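Side-chain contact in LAR_0958 cell surface adhesin (Lactobacillus reuteri, PDB 4NG0), which probably mediates adhesion to mucus, as a repeat of a bacterial cell-surface adhesin with a ubiquitin-like beta-grasp fold: residues A70-N75 with K81-S86. Numbering follows the deposited sequence.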
loop_
_atom_site.group_PDB
_atom_site.type_symbol
_atom_site.label_atom_id
_atom_site.label_comp_id
_atom_site.label_asym_id
_atom_site.label_seq_id
_atom_site.Cartn_x
_atom_site.Cartn_y
_atom_site.Cartn_z
ATOM N N ALA A 70 -4.361 11.161 6.466
ATOM C CA ALA A 70 -5.352 11.255 5.403
ATOM C C ALA A 70 -6.578 10.403 5.717
ATOM O O ALA A 70 -7.714 10.821 5.495
ATOM C CB ALA A 70 -4.745 10.844 4.062
ATOM N N LEU A 71 -6.344 9.201 6.228
ATOM C CA LEU A 71 -7.447 8.314 6.575
ATOM C C LEU A 71 -8.249 8.912 7.720
ATOM O O LEU A 71 -9.483 8.893 7.716
ATOM C CB LEU A 71 -6.915 6.927 6.955
ATOM C CG LEU A 71 -7.962 5.832 7.164
ATOM C CD1 LEU A 71 -8.674 5.542 5.859
ATOM C CD2 LEU A 71 -7.290 4.586 7.708
ATOM N N ARG A 72 -7.557 9.465 8.703
ATOM C CA ARG A 72 -8.269 10.065 9.827
ATOM C C ARG A 72 -9.127 11.252 9.379
ATOM O O ARG A 72 -10.288 11.391 9.794
ATOM C CB ARG A 72 -7.280 10.452 10.925
ATOM C CG ARG A 72 -6.662 9.229 11.589
ATOM C CD ARG A 72 -5.816 9.591 12.797
ATOM N NE ARG A 72 -5.454 8.400 13.559
ATOM C CZ ARG A 72 -4.271 7.797 13.496
ATOM N NH1 ARG A 72 -3.317 8.284 12.709
ATOM N NH2 ARG A 72 -4.036 6.716 14.226
ATOM N N LYS A 73 -8.573 12.084 8.503
ATOM C CA LYS A 73 -9.282 13.248 7.978
ATOM C C LYS A 73 -10.547 12.849 7.211
ATOM O O LYS A 73 -11.568 13.545 7.252
ATOM C CB LYS A 73 -8.343 14.063 7.084
ATOM C CG LYS A 73 -8.932 15.351 6.536
ATOM C CD LYS A 73 -7.857 16.155 5.821
ATOM C CE LYS A 73 -8.404 17.458 5.259
ATOM N NZ LYS A 73 -9.373 17.220 4.156
ATOM N N ALA A 74 -10.486 11.710 6.530
ATOM C CA ALA A 74 -11.606 11.238 5.721
ATOM C C ALA A 74 -12.698 10.586 6.568
ATOM O O ALA A 74 -13.771 10.245 6.054
ATOM C CB ALA A 74 -11.112 10.258 4.658
ATOM N N ASN A 75 -12.422 10.401 7.858
ATOM C CA ASN A 75 -13.355 9.722 8.752
ATOM C C ASN A 75 -13.627 10.486 10.047
ATOM O O ASN A 75 -13.337 9.995 11.135
ATOM C CB ASN A 75 -12.840 8.312 9.040
ATOM C CG ASN A 75 -12.861 7.439 7.808
ATOM O OD1 ASN A 75 -13.880 6.820 7.497
ATOM N ND2 ASN A 75 -11.741 7.397 7.079
ATOM N N LYS A 81 -7.785 4.744 16.343
ATOM C CA LYS A 81 -6.657 4.649 17.278
ATOM C C LYS A 81 -5.570 3.653 16.868
ATOM O O LYS A 81 -4.422 3.798 17.286
ATOM C CB LYS A 81 -7.149 4.293 18.673
ATOM C CG LYS A 81 -8.105 5.301 19.287
ATOM C CD LYS A 81 -8.496 4.826 20.669
ATOM C CE LYS A 81 -9.372 5.821 21.389
ATOM N NZ LYS A 81 -9.750 5.264 22.714
ATOM N N THR A 82 -5.934 2.627 16.102
ATOM C CA THR A 82 -4.937 1.744 15.500
ATOM C C THR A 82 -5.243 1.561 14.027
ATOM O O THR A 82 -6.403 1.529 13.630
ATOM C CB THR A 82 -4.875 0.334 16.148
ATOM O OG1 THR A 82 -6.102 -0.381 15.928
ATOM C CG2 THR A 82 -4.627 0.441 17.618
ATOM N N ILE A 83 -4.189 1.447 13.222
ATOM C CA ILE A 83 -4.318 1.041 11.832
ATOM C C ILE A 83 -3.181 0.049 11.586
ATOM O O ILE A 83 -2.019 0.395 11.760
ATOM C CB ILE A 83 -4.199 2.233 10.871
ATOM C CG1 ILE A 83 -5.221 3.326 11.225
ATOM C CG2 ILE A 83 -4.389 1.750 9.425
ATOM C CD1 ILE A 83 -4.926 4.676 10.604
ATOM N N SER A 84 -3.527 -1.184 11.225
ATOM C CA SER A 84 -2.542 -2.260 11.102
ATOM C C SER A 84 -2.673 -2.879 9.727
ATOM O O SER A 84 -3.780 -3.000 9.212
ATOM C CB SER A 84 -2.843 -3.347 12.126
ATOM O OG SER A 84 -3.198 -2.779 13.376
ATOM N N GLY A 85 -1.576 -3.311 9.122
ATOM C CA GLY A 85 -1.724 -3.971 7.845
ATOM C C GLY A 85 -0.455 -4.537 7.269
ATOM O O GLY A 85 0.624 -4.420 7.852
ATOM N N SER A 86 -0.605 -5.158 6.105
ATOM C CA SER A 86 0.495 -5.756 5.366
ATOM C C SER A 86 0.146 -5.676 3.887
ATOM O O SER A 86 -1.002 -5.853 3.516
ATOM C CB SER A 86 0.689 -7.220 5.794
ATOM O OG SER A 86 1.734 -7.854 5.063
#
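Leu71 and Ile83 make the tight part of this contact. Their side chains run past each other in opposite directions, and Leu71 CD2 meets Ile83 CD1 at 3.7 Å. With Leu71 CG opposite the backbone N (chi1 -172°), the CD2 methyl is the branch that meets Ile83.

The solvent side is looser. Arg72 extends from the helix toward residues 81-83, and Ile83 CD1 lies over one face of its guanidinium, 4.2 Å above the plane and offset toward the rim. Lys81 O lies by the edge of the group, but at 4.2 Å from Arg72 NH2 it is no hydrogen bond. NH2 instead hydrogen-bonds Leu80 O, just before 81-86. Lys81 itself is exposed.

Asn75, in the turn after the helix, donates from ND2 to Leu71 O (2.8 Å, 174°), which lies in its amide plane. Its OD1 accepts from Asn34 N.

The contact packs the C-terminal part of helix 65-73 over the region where residues 81-83 lead into strand 83-92. That strand lies between 3-12 (parallel) and 57-63 (antiparallel), and a helix packed on such a mixed sheet is consistent with the beta-grasp fold. Trp27 of strand 26-28 touches both Leu71 and Ile83, and Ser84 pairs through its backbone with Val3 and Tyr5 of strand 3-12.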